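Local structure of dihydroorotate dehydrogenase (Schistosoma mansoni, 6UY4) at residues Lys65-Phe70 and Glu81-Ile86; Ser243-Asp248 and Phe308-Asp313; Gly301-Pro306 and Leu353-Val358. The protein probably catalyses the quinone-dependent oxidation of (S)-dihydroorotate to orotate, an FMN-requiring step of de novo pyrimidine synthesis, as a class 2 dihydroorotate dehydrogenase. All blocks are in the same frame, centred on the assembly; numbering follows the deposited sequence.

Contact 1 of 3, residues Lys65-Phe70 and Glu81-Ile86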
loop_
_atom_site.group_PDB
_atom_site.type_symbol
_atom_site.label_atom_id
_atom_site.label_comp_id
_atom_site.label_asym_id
_atom_site.label_seq_id
_atom_site.Cartn_x
_atom_site.Cartn_y
_atom_site.Cartn_z
ATOM N N LYS A 65 -8.765 -3.104 -19.323
ATOM C CA LYS A 65 -10.026 -3.693 -18.895
ATOM C C LYS A 65 -11.105 -2.623 -18.890
ATOM O O LYS A 65 -10.841 -1.463 -18.561
ATOM C CB LYS A 65 -9.909 -4.327 -17.502
ATOM C CG LYS A 65 -9.246 -5.695 -17.488
ATOM C CD LYS A 65 -10.143 -6.751 -18.114
ATOM C CE LYS A 65 -9.531 -8.138 -17.997
ATOM N N GLN A 66 -12.321 -3.021 -19.253
ATOM C CA GLN A 66 -13.437 -2.089 -19.321
ATOM C C GLN A 66 -13.965 -1.772 -17.928
ATOM O O GLN A 66 -14.132 -2.663 -17.090
ATOM C CB GLN A 66 -14.562 -2.663 -20.184
ATOM C CG GLN A 66 -14.377 -2.451 -21.677
ATOM C CD GLN A 66 -14.622 -1.012 -22.097
ATOM O OE1 GLN A 66 -15.195 -0.223 -21.345
ATOM N NE2 GLN A 66 -14.188 -0.665 -23.303
ATOM N N ARG A 67 -14.226 -0.491 -17.687
ATOM C CA ARG A 67 -14.861 -0.068 -16.453
ATOM C C ARG A 67 -16.366 -0.320 -16.523
ATOM O O ARG A 67 -16.909 -0.723 -17.557
ATOM C CB ARG A 67 -14.565 1.405 -16.176
ATOM C CG ARG A 67 -13.206 1.645 -15.533
ATOM C CD ARG A 67 -12.846 3.121 -15.510
ATOM N NE ARG A 67 -12.138 3.529 -16.721
ATOM C CZ ARG A 67 -10.815 3.499 -16.857
ATOM N NH1 ARG A 67 -10.255 3.887 -17.994
ATOM N NH2 ARG A 67 -10.052 3.080 -15.857
ATOM N N ASN A 68 -17.041 -0.085 -15.398
ATOM C CA ASN A 68 -18.472 -0.348 -15.241
ATOM C C ASN A 68 -18.823 -1.809 -15.507
ATOM O O ASN A 68 -19.974 -2.129 -15.821
ATOM C CB ASN A 68 -19.315 0.567 -16.141
ATOM C CG ASN A 68 -19.109 2.038 -15.835
ATOM O OD1 ASN A 68 -19.851 2.630 -15.051
ATOM N ND2 ASN A 68 -18.102 2.638 -16.459
ATOM N N SER A 69 -17.846 -2.709 -15.384
ATOM C CA SER A 69 -18.068 -4.124 -15.644
ATOM C C SER A 69 -18.661 -4.864 -14.453
ATOM O O SER A 69 -19.039 -6.032 -14.598
ATOM C CB SER A 69 -16.754 -4.790 -16.058
ATOM O OG SER A 69 -16.928 -6.183 -16.248
ATOM N N PHE A 70 -18.749 -4.222 -13.289
ATOM C CA PHE A 70 -19.291 -4.836 -12.077
ATOM C C PHE A 70 -20.253 -3.846 -11.435
ATOM O O PHE A 70 -19.883 -3.113 -10.508
ATOM C CB PHE A 70 -18.175 -5.237 -11.111
ATOM C CG PHE A 70 -17.104 -6.079 -11.742
ATOM C CD1 PHE A 70 -17.234 -7.457 -11.807
ATOM C CD2 PHE A 70 -15.964 -5.494 -12.269
ATOM C CE1 PHE A 70 -16.248 -8.234 -12.385
ATOM C CE2 PHE A 70 -14.976 -6.266 -12.850
ATOM C CZ PHE A 70 -15.118 -7.638 -12.908
ATOM N N GLU A 81 -16.516 7.946 -6.094
ATOM C CA GLU A 81 -17.090 6.795 -6.778
ATOM C C GLU A 81 -15.978 5.824 -7.160
ATOM O O GLU A 81 -15.011 6.208 -7.828
ATOM C CB GLU A 81 -17.867 7.244 -8.016
ATOM C CG GLU A 81 -18.349 6.109 -8.898
ATOM C CD GLU A 81 -19.017 6.606 -10.165
ATOM O OE1 GLU A 81 -19.242 7.829 -10.281
ATOM O OE2 GLU A 81 -19.316 5.772 -11.047
ATOM N N PHE A 82 -16.116 4.569 -6.740
ATOM C CA PHE A 82 -15.162 3.516 -7.059
ATOM C C PHE A 82 -15.834 2.477 -7.945
ATOM O O PHE A 82 -16.959 2.047 -7.662
ATOM C CB PHE A 82 -14.623 2.853 -5.789
ATOM C CG PHE A 82 -13.636 3.695 -5.030
ATOM C CD1 PHE A 82 -14.068 4.706 -4.188
ATOM C CD2 PHE A 82 -12.275 3.468 -5.150
ATOM C CE1 PHE A 82 -13.162 5.479 -3.486
ATOM C CE2 PHE A 82 -11.363 4.238 -4.449
ATOM C CZ PHE A 82 -11.808 5.243 -3.616
ATOM N N ASP A 83 -15.144 2.079 -9.017
ATOM C CA ASP A 83 -15.664 1.028 -9.883
ATOM C C ASP A 83 -15.806 -0.289 -9.131
ATOM O O ASP A 83 -16.727 -1.067 -9.404
ATOM C CB ASP A 83 -14.752 0.860 -11.099
ATOM C CG ASP A 83 -15.348 -0.043 -12.162
ATOM O OD1 ASP A 83 -16.563 -0.322 -12.107
ATOM O OD2 ASP A 83 -14.591 -0.477 -13.057
ATOM N N HIS A 84 -14.915 -0.545 -8.180
ATOM C CA HIS A 84 -14.956 -1.723 -7.325
ATOM C C HIS A 84 -13.971 -1.502 -6.175
ATOM O O HIS A 84 -13.065 -0.677 -6.293
ATOM C CB HIS A 84 -14.611 -3.001 -8.111
ATOM C CG HIS A 84 -13.343 -2.905 -8.898
ATOM N ND1 HIS A 84 -12.108 -3.191 -8.356
ATOM C CD2 HIS A 84 -13.118 -2.561 -10.188
ATOM C CE1 HIS A 84 -11.178 -3.027 -9.279
ATOM N NE2 HIS A 84 -11.763 -2.644 -10.399
ATOM N N PRO A 85 -14.140 -2.211 -5.054
ATOM C CA PRO A 85 -13.303 -1.925 -3.875
ATOM C C PRO A 85 -11.845 -2.341 -4.010
ATOM O O PRO A 85 -11.089 -2.174 -3.045
ATOM C CB PRO A 85 -13.995 -2.723 -2.761
ATOM C CG PRO A 85 -14.683 -3.832 -3.474
ATOM C CD PRO A 85 -15.160 -3.235 -4.763
ATOM N N ILE A 86 -11.410 -2.854 -5.160
ATOM C CA ILE A 86 -10.072 -3.415 -5.315
ATOM C C ILE A 86 -9.160 -2.384 -5.962
ATOM O O ILE A 86 -9.463 -1.866 -7.046
ATOM C CB ILE A 86 -10.109 -4.708 -6.146
ATOM C CG1 ILE A 86 -11.140 -5.675 -5.567
ATOM C CG2 ILE A 86 -8.729 -5.352 -6.191
ATOM C CD1 ILE A 86 -11.426 -6.848 -6.457
#
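The Phe-70 ring, whose backbone runs beside the chain at Asp-83, has Ser-69 OG over one face, offset toward the rim, and meets His-366 edge-to-face. The carbonyl oxygens Phe-70 O and Asp-83 O are 3.9 Å apart. Next to Asp-83, the His-84 imidazole has Ile-86 CB in plane at its edge. Its ND1 accepts from Ile-86 N at 3.3 Å, the donor tilted 23° from the ring plane, while NE2 bonds to Gly-106 O. Held at both nitrogens, the ring is fixed in its rotation, a pattern consistent with a proton on NE2.

The carboxylate of Asp-83 faces the backbone at Arg-67 and Asn-68, and both its oxygens converge on one N-H. Asn-68 N lies 3.3 Å from Asp-83 OD1 and 3.4 Å from Asp-83 OD2, two weak, bent hydrogen bonds that share the proton. With CG anti to the backbone N (chi1 -170°), the acid is carried straight across to this loop. The alkyl part of Arg-67 crosses it at about a right angle, its CG resting 3.5 Å from Asp-83 OD2. Its guanidinium then leads away, the plane turned 57° from the carboxylate, and Arg-67 NE is 6.0 Å from Asp-83 OD2, so no salt bridge forms; NH1 instead bonds to Asn-104. Asp-83 OD1 has a second, long and weak ionic partner in Lys-74.

This surface contact ties the loop after helix 46-58 to the end of the hairpin 75-77/80-82, where the chain turns into 86-88, the first parallel strand of the TIM barrel. Phe-70 packs on Ala-369 and Arg-370 of helix 364-376, and Ile-86 reaches Val-368 of that helix and strand 350-353.

Contact 2 of 3, residues Ser243-Asp248 and Phe308-Asp313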
loop_
_atom_site.group_PDB
_atom_site.type_symbol
_atom_site.label_atom_id
_atom_site.label_comp_id
_atom_site.label_asym_id
_atom_site.label_seq_id
_atom_site.Cartn_x
_atom_site.Cartn_y
_atom_site.Cartn_z
ATOM N N SER A 243 0.893 -0.998 10.901
ATOM C CA SER A 243 1.581 -2.279 10.884
ATOM C C SER A 243 0.760 -3.337 11.609
ATOM O O SER A 243 0.099 -3.033 12.608
ATOM C CB SER A 243 2.954 -2.159 11.549
ATOM O OG SER A 243 3.597 -3.418 11.634
ATOM N N PRO A 244 0.774 -4.583 11.131
ATOM C CA PRO A 244 0.035 -5.652 11.815
ATOM C C PRO A 244 0.740 -6.209 13.041
ATOM O O PRO A 244 0.191 -7.103 13.695
ATOM C CB PRO A 244 -0.088 -6.724 10.724
ATOM C CG PRO A 244 1.143 -6.542 9.908
ATOM C CD PRO A 244 1.426 -5.062 9.898
ATOM N N ASP A 245 1.929 -5.711 13.373
ATOM C CA ASP A 245 2.719 -6.232 14.478
ATOM C C ASP A 245 2.522 -5.454 15.772
ATOM O O ASP A 245 3.193 -5.754 16.765
ATOM C CB ASP A 245 4.202 -6.243 14.099
ATOM C CG ASP A 245 4.471 -7.041 12.841
ATOM O OD1 ASP A 245 3.744 -8.028 12.600
ATOM O OD2 ASP A 245 5.403 -6.681 12.091
ATOM N N GLU A 246 1.630 -4.468 15.785
ATOM C CA GLU A 246 1.357 -3.727 17.007
ATOM C C GLU A 246 0.631 -4.614 18.010
ATOM O O GLU A 246 -0.268 -5.378 17.648
ATOM C CB GLU A 246 0.514 -2.488 16.700
ATOM C CG GLU A 246 1.049 -1.616 15.572
ATOM C CD GLU A 246 2.192 -0.716 16.007
ATOM O OE1 GLU A 246 2.566 -0.750 17.198
ATOM O OE2 GLU A 246 2.716 0.030 15.154
ATOM N N ASN A 247 1.026 -4.517 19.277
ATOM C CA ASN A 247 0.337 -5.262 20.318
ATOM C C ASN A 247 -1.036 -4.642 20.573
ATOM O O ASN A 247 -1.409 -3.623 19.984
ATOM C CB ASN A 247 1.183 -5.319 21.589
ATOM C CG ASN A 247 1.606 -3.947 22.084
ATOM O OD1 ASN A 247 0.822 -2.998 22.085
ATOM N ND2 ASN A 247 2.858 -3.840 22.512
ATOM N N ASP A 248 -1.800 -5.268 21.470
ATOM C CA ASP A 248 -3.174 -4.832 21.701
ATOM C C ASP A 248 -3.229 -3.407 22.236
ATOM O O ASP A 248 -4.045 -2.598 21.781
ATOM C CB ASP A 248 -3.876 -5.791 22.663
ATOM C CG ASP A 248 -4.052 -7.177 22.077
ATOM O OD1 ASP A 248 -4.268 -7.284 20.851
ATOM O OD2 ASP A 248 -3.973 -8.161 22.842
ATOM N N PHE A 308 -1.998 -12.846 5.018
ATOM C CA PHE A 308 -3.444 -12.642 5.012
ATOM C C PHE A 308 -4.064 -12.901 6.381
ATOM O O PHE A 308 -4.913 -12.127 6.838
ATOM C CB PHE A 308 -4.099 -13.535 3.959
ATOM C CG PHE A 308 -5.595 -13.605 4.079
ATOM C CD1 PHE A 308 -6.389 -12.574 3.610
ATOM C CD2 PHE A 308 -6.205 -14.700 4.667
ATOM C CE1 PHE A 308 -7.766 -12.634 3.725
ATOM C CE2 PHE A 308 -7.580 -14.765 4.785
ATOM C CZ PHE A 308 -8.361 -13.732 4.312
ATOM N N GLU A 309 -3.662 -13.986 7.047
ATOM C CA GLU A 309 -4.314 -14.355 8.301
ATOM C C GLU A 309 -4.084 -13.305 9.381
ATOM O O GLU A 309 -5.008 -12.954 10.124
ATOM C CB GLU A 309 -3.823 -15.725 8.766
ATOM C CG GLU A 309 -4.467 -16.203 10.057
ATOM C CD GLU A 309 -4.061 -17.615 10.427
ATOM O OE1 GLU A 309 -3.438 -18.298 9.588
ATOM O OE2 GLU A 309 -4.367 -18.043 11.560
ATOM N N LYS A 310 -2.861 -12.780 9.477
ATOM C CA LYS A 310 -2.551 -11.808 10.521
ATOM C C LYS A 310 -3.134 -10.436 10.201
ATOM O O LYS A 310 -3.781 -9.816 11.053
ATOM C CB LYS A 310 -1.038 -11.715 10.722
ATOM C CG LYS A 310 -0.633 -10.989 11.993
ATOM C CD LYS A 310 0.861 -11.095 12.243
ATOM C CE LYS A 310 1.236 -10.495 13.591
ATOM N NZ LYS A 310 2.694 -10.616 13.868
ATOM N N SER A 311 -2.919 -9.949 8.976
ATOM C CA SER A 311 -3.399 -8.617 8.616
ATOM C C SER A 311 -4.918 -8.532 8.670
ATOM O O SER A 311 -5.467 -7.457 8.938
ATOM C CB SER A 311 -2.895 -8.232 7.224
ATOM O OG SER A 311 -3.369 -9.134 6.239
ATOM N N THR A 312 -5.614 -9.644 8.422
ATOM C CA THR A 312 -7.071 -9.635 8.514
ATOM C C THR A 312 -7.526 -9.567 9.967
ATOM O O THR A 312 -8.444 -8.811 10.307
ATOM C CB THR A 312 -7.654 -10.869 7.825
ATOM O OG1 THR A 312 -7.226 -10.902 6.458
ATOM C CG2 THR A 312 -9.176 -10.835 7.871
ATOM N N ASP A 313 -6.895 -10.359 10.841
ATOM C CA ASP A 313 -7.221 -10.302 12.264
ATOM C C ASP A 313 -6.985 -8.908 12.826
ATOM O O ASP A 313 -7.809 -8.392 13.591
ATOM C CB ASP A 313 -6.400 -11.334 13.036
ATOM C CG ASP A 313 -6.839 -12.759 12.757
ATOM O OD1 ASP A 313 -8.027 -12.965 12.426
ATOM O OD2 ASP A 313 -5.996 -13.674 12.880
#
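Lys-310 and Asp-245 meet at about a right angle, the long straight amine chain running up against the short acid. Lys-310 leaves its helix with CG anti to the backbone N (chi1 -166°) and stays extended, which carries NZ across to the loop, 3.1 Å from Asp-245 OD1. The resulting salt bridge uses the anti side of OD1, and the ammonium sits 29° out of the carboxylate plane. The other oxygen, Asp-245 OD2, accepts from Leu-275 N, so the acid is held from two directions and its rotation is limited. On the way to this charge pair the lysine chain passes the backbone of Pro-244, with Lys-310 CE 3.6 Å from Pro-244 O.

Next to the lysine chain, Pro-244 CB is directed toward the helix and packs 4.4 Å from Ser-311 CA, the residue pair where the two backbones come nearest. The segment 243-248 is the loop leaving barrel strand 238-242 toward helix 248-259, at the C-terminal, FMN-bearing end of the TIM barrel. Helix 305-321 belongs to the beta-alpha-beta crossover from strand 267-270 to strand 328-331, so the contact joins the loop after one barrel strand to the helix that follows the next, 267-270. Pro-244 also touches Ser-271, an FMN-binding residue.

A type I turn from Ser-243 to Glu-246 shapes the loop, and Asp-245 N makes a weak bond of 3.3 Å to Ser-243 OG. In the helix, Ser-311 OG bonds to Leu-307 O and Thr-312 OG1 turns back to Phe-308 O at 2.6 Å; Lys-343 NZ of helix 337-346 bonds to both hydroxyls. Thr-312 N reaches Phe-308 O from the opposite face of its carbonyl plane, and Thr-312 OG1 also lies over the rim of the Phe-308 ring.

Contact 3 of 3, residues Gly301-Pro306 and Leu353-Val358. With FMN (flavin mononucleotide), chain G; QLA (2-[(4-fluorophenyl)amino]-3-hydroxynaphthalene-1,4-dione), chain B.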
loop_
_atom_site.group_PDB
_atom_site.type_symbol
_atom_site.label_atom_id
_atom_site.label_comp_id
_atom_site.label_asym_id
_atom_site.label_seq_id
_atom_site.Cartn_x
_atom_site.Cartn_y
_atom_site.Cartn_z
ATOM N N GLY A 301 10.370 -6.965 5.289
ATOM C CA GLY A 301 8.956 -7.161 5.575
ATOM C C GLY A 301 8.380 -8.242 4.680
ATOM O O GLY A 301 8.693 -8.306 3.489
ATOM N N LEU A 302 7.533 -9.089 5.261
ATOM C CA LEU A 302 6.945 -10.220 4.556
ATOM C C LEU A 302 5.558 -9.842 4.050
ATOM O O LEU A 302 4.664 -9.537 4.846
ATOM C CB LEU A 302 6.866 -11.447 5.464
ATOM C CG LEU A 302 6.237 -12.710 4.875
ATOM C CD1 LEU A 302 6.980 -13.157 3.625
ATOM C CD2 LEU A 302 6.214 -13.820 5.913
ATOM N N SER A 303 5.387 -9.861 2.732
ATOM C CA SER A 303 4.095 -9.652 2.103
ATOM C C SER A 303 3.715 -10.894 1.309
ATOM O O SER A 303 4.560 -11.732 0.988
ATOM C CB SER A 303 4.108 -8.425 1.184
ATOM O OG SER A 303 5.091 -8.552 0.170
ATOM N N GLY A 304 2.433 -11.008 0.999
ATOM C CA GLY A 304 1.915 -12.139 0.258
ATOM C C GLY A 304 0.943 -12.956 1.088
ATOM O O GLY A 304 0.448 -12.525 2.137
ATOM N N ARG A 305 0.677 -14.168 0.596
ATOM C CA ARG A 305 -0.303 -15.033 1.245
ATOM C C ARG A 305 -0.019 -15.308 2.720
ATOM O O ARG A 305 -0.982 -15.332 3.503
ATOM C CB ARG A 305 -0.425 -16.346 0.463
ATOM C CG ARG A 305 -0.582 -16.157 -1.037
ATOM C CD ARG A 305 -1.198 -17.381 -1.691
ATOM N NE ARG A 305 -2.599 -17.549 -1.314
ATOM C CZ ARG A 305 -3.393 -18.501 -1.794
ATOM N NH1 ARG A 305 -2.927 -19.376 -2.673
ATOM N NH2 ARG A 305 -4.656 -18.576 -1.395
ATOM N N PRO A 306 1.226 -15.530 3.168
ATOM C CA PRO A 306 1.453 -15.732 4.611
ATOM C C PRO A 306 1.025 -14.558 5.478
ATOM O O PRO A 306 0.978 -14.708 6.706
ATOM C CB PRO A 306 2.968 -15.958 4.703
ATOM C CG PRO A 306 3.344 -16.482 3.374
ATOM C CD PRO A 306 2.459 -15.774 2.396
ATOM N N LEU A 353 -3.923 -4.716 -2.915
ATOM C CA LEU A 353 -3.036 -5.861 -3.067
ATOM C C LEU A 353 -1.733 -5.399 -3.705
ATOM O O LEU A 353 -1.608 -4.263 -4.170
ATOM C CB LEU A 353 -3.695 -6.973 -3.894
ATOM C CG LEU A 353 -4.205 -6.635 -5.300
ATOM C CD1 LEU A 353 -3.130 -6.851 -6.360
ATOM C CD2 LEU A 353 -5.452 -7.445 -5.627
ATOM N N TYR A 354 -0.758 -6.306 -3.729
ATOM C CA TYR A 354 0.552 -6.011 -4.294
ATOM C C TYR A 354 1.232 -7.303 -4.727
ATOM O O TYR A 354 1.545 -7.483 -5.907
ATOM C CB TYR A 354 1.418 -5.264 -3.274
ATOM C CG TYR A 354 2.696 -4.657 -3.820
ATOM C CD1 TYR A 354 2.910 -3.289 -3.761
ATOM C CD2 TYR A 354 3.696 -5.450 -4.378
ATOM C CE1 TYR A 354 4.070 -2.728 -4.245
ATOM C CE2 TYR A 354 4.858 -4.893 -4.871
ATOM C CZ TYR A 354 5.040 -3.532 -4.802
ATOM O OH TYR A 354 6.199 -2.970 -5.287
ATOM N N THR A 355 1.466 -8.204 -3.771
ATOM C CA THR A 355 2.233 -9.412 -4.059
ATOM C C THR A 355 1.498 -10.322 -5.033
ATOM O O THR A 355 2.115 -10.895 -5.940
ATOM C CB THR A 355 2.546 -10.154 -2.761
ATOM O OG1 THR A 355 3.279 -9.293 -1.881
ATOM C CG2 THR A 355 3.370 -11.396 -3.044
ATOM N N SER A 356 0.181 -10.469 -4.870
ATOM C CA SER A 356 -0.583 -11.285 -5.805
ATOM C C SER A 356 -0.553 -10.716 -7.215
ATOM O O SER A 356 -0.739 -11.467 -8.178
ATOM C CB SER A 356 -2.027 -11.429 -5.329
ATOM O OG SER A 356 -2.628 -10.161 -5.138
ATOM N N PHE A 357 -0.325 -9.409 -7.362
ATOM C CA PHE A 357 -0.129 -8.848 -8.693
ATOM C C PHE A 357 1.189 -9.311 -9.301
ATOM O O PHE A 357 1.306 -9.411 -10.528
ATOM C CB PHE A 357 -0.186 -7.321 -8.634
ATOM C CG PHE A 357 -0.011 -6.652 -9.968
ATOM C CD1 PHE A 357 1.224 -6.157 -10.352
ATOM C CD2 PHE A 357 -1.081 -6.516 -10.836
ATOM C CE1 PHE A 357 1.389 -5.541 -11.577
ATOM C CE2 PHE A 357 -0.921 -5.900 -12.063
ATOM C CZ PHE A 357 0.316 -5.411 -12.433
ATOM N N VAL A 358 2.187 -9.602 -8.464
ATOM C CA VAL A 358 3.459 -10.110 -8.969
ATOM C C VAL A 358 3.303 -11.542 -9.467
ATOM O O VAL A 358 3.840 -11.912 -10.518
ATOM C CB VAL A 358 4.544 -10.003 -7.881
ATOM C CG1 VAL A 358 5.809 -10.730 -8.311
ATOM C CG2 VAL A 358 4.841 -8.545 -7.568
HETATM N N1 FMN G . 3.728 0.258 1.619
HETATM C C2 FMN G . 3.769 1.628 1.792
HETATM O O2 FMN G . 2.945 2.181 2.517
HETATM N N3 FMN G . 4.732 2.379 1.151
HETATM C C4 FMN G . 5.661 1.766 0.335
HETATM O O4 FMN G . 6.520 2.437 -0.236
HETATM C C4A FMN G . 5.624 0.388 0.159
HETATM N N5 FMN G . 6.550 -0.231 -0.654
HETATM C C5A FMN G . 6.510 -1.598 -0.831
HETATM C C6 FMN G . 7.446 -2.214 -1.655
HETATM C C7 FMN G . 7.415 -3.591 -1.836
HETATM C C7M FMN G . 8.428 -4.251 -2.725
HETATM C C8 FMN G . 6.445 -4.354 -1.193
HETATM C C8M FMN G . 6.408 -5.841 -1.387
HETATM C C9 FMN G . 5.510 -3.736 -0.369
HETATM C C9A FMN G . 5.538 -2.357 -0.186
HETATM N N10 FMN G . 4.609 -1.733 0.630
HETATM C C10 FMN G . 4.653 -0.365 0.805
HETATM C "C1'" FMN G . 3.554 -2.527 1.342
HETATM C "C2'" FMN G . 2.324 -2.696 0.458
HETATM O "O2'" FMN G . 1.867 -1.434 0.027
HETATM C "C3'" FMN G . 1.202 -3.391 1.217
HETATM O "O3'" FMN G . 0.971 -2.721 2.436
HETATM C "C4'" FMN G . 1.514 -4.857 1.499
HETATM O "O4'" FMN G . 2.454 -5.358 0.573
HETATM C "C5'" FMN G . 0.226 -5.656 1.391
HETATM O "O5'" FMN G . 0.492 -7.036 1.383
HETATM P P FMN G . 0.148 -7.879 0.059
HETATM O O1P FMN G . 0.454 -9.330 0.333
HETATM O O2P FMN G . -1.305 -7.700 -0.316
HETATM O O3P FMN G . 1.029 -7.392 -1.062
HETATM C C1 QLA B . 7.438 -6.586 -9.555
HETATM O O1 QLA B . 7.053 -5.463 -9.280
HETATM C C2 QLA B . 7.218 -7.100 -10.941
HETATM O O2 QLA B . 6.686 -6.246 -11.805
HETATM C C3 QLA B . 7.558 -8.435 -11.266
HETATM O O3 QLA B . 8.776 -10.388 -10.637
HETATM C C4 QLA B . 5.927 -8.736 -13.118
HETATM C C5 QLA B . 4.764 -8.501 -12.397
HETATM C C6 QLA B . 3.565 -8.266 -13.047
HETATM C C7 QLA B . 3.557 -8.256 -14.414
HETATM C C8 QLA B . 4.681 -8.469 -15.161
HETATM C C9 QLA B . 5.878 -8.706 -14.504
HETATM C C10 QLA B . 8.349 -9.257 -10.284
HETATM C C11 QLA B . 8.561 -8.727 -8.924
HETATM C C12 QLA B . 9.200 -9.519 -7.980
HETATM C C13 QLA B . 9.402 -9.045 -6.700
HETATM C C14 QLA B . 8.967 -7.772 -6.349
HETATM C C15 QLA B . 8.331 -6.976 -7.279
HETATM C C16 QLA B . 8.121 -7.448 -8.571
HETATM F F1 QLA B . 2.380 -8.022 -15.056
HETATM N N1 QLA B . 7.159 -8.963 -12.441
#
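Ser-303 and Gly-304 meet Thr-355 in a small, buried, polar contact at the phosphate site of an FMN-binding TIM barrel. The site lies at the C-terminal ends of the barrel strands: strand 301-304 runs into helix 305-321 on one side, and on the other barrel strand 350-353 ends in the short helix 355-360. Both segments bring a backbone N-H to the phosphate. Gly-304 N donates to FMN O1P at 2.7 Å, and Thr-355 N to FMN O3P at 2.9 Å in a straighter bond (159°). Thr-355 OG1 adds a second bond to the same O3P, while Gly-333 N also binds the cofactor. The first turn of helix 355-360 thus faces the phosphate, and its dipole would probably help to stabilise the negative charge.

Between the segments the hydroxyls Ser-303 OG and Thr-355 OG1 lie 2.8 Å apart, and Ser-303 OG also bonds to Val-137 O. The Thr-355 torsion (chi1 -58°) sets OG1 beside the backbone N, where both can reach O3P; the methyl CG2, anti to that N, rests 3.7 Å from Gly-304 CA.

The residues flanking Thr-355 reach both ligands. On the flavin side, the Tyr-354 ring has FMN C8 3.9 Å above one face, offset toward the rim. On the inhibitor side, Phe-357 meets the fluorophenyl ring obliquely, its CE1 3.8 Å from QLA C6, and stands edge-to-face to Phe-92. Val-358 puts both methyls against the naphthoquinone, CG1 lying 3.5 Å from QLA C11.

Along the chain contact 1 closes before the others open, whereas contacts 2 and 3 interleave: 243-248, 301-306, 308-313, then 353-358. Contacts 2 and 3 share helix 305-321, their centres 15 Å apart; this helix has its start at the FMN phosphate and its next turns against the loop after strand 238-242. Contact 1 lies at the surface, its centre 22 Å from that of contact 3 and 28 Å from that of contact 2. It still touches contact 3 through Ile-86 and Leu-353. These lie on the neighbouring barrel strands 86-88 and 350-353, which bring the hairpin side next to the strand that leads to the FMN phosphate.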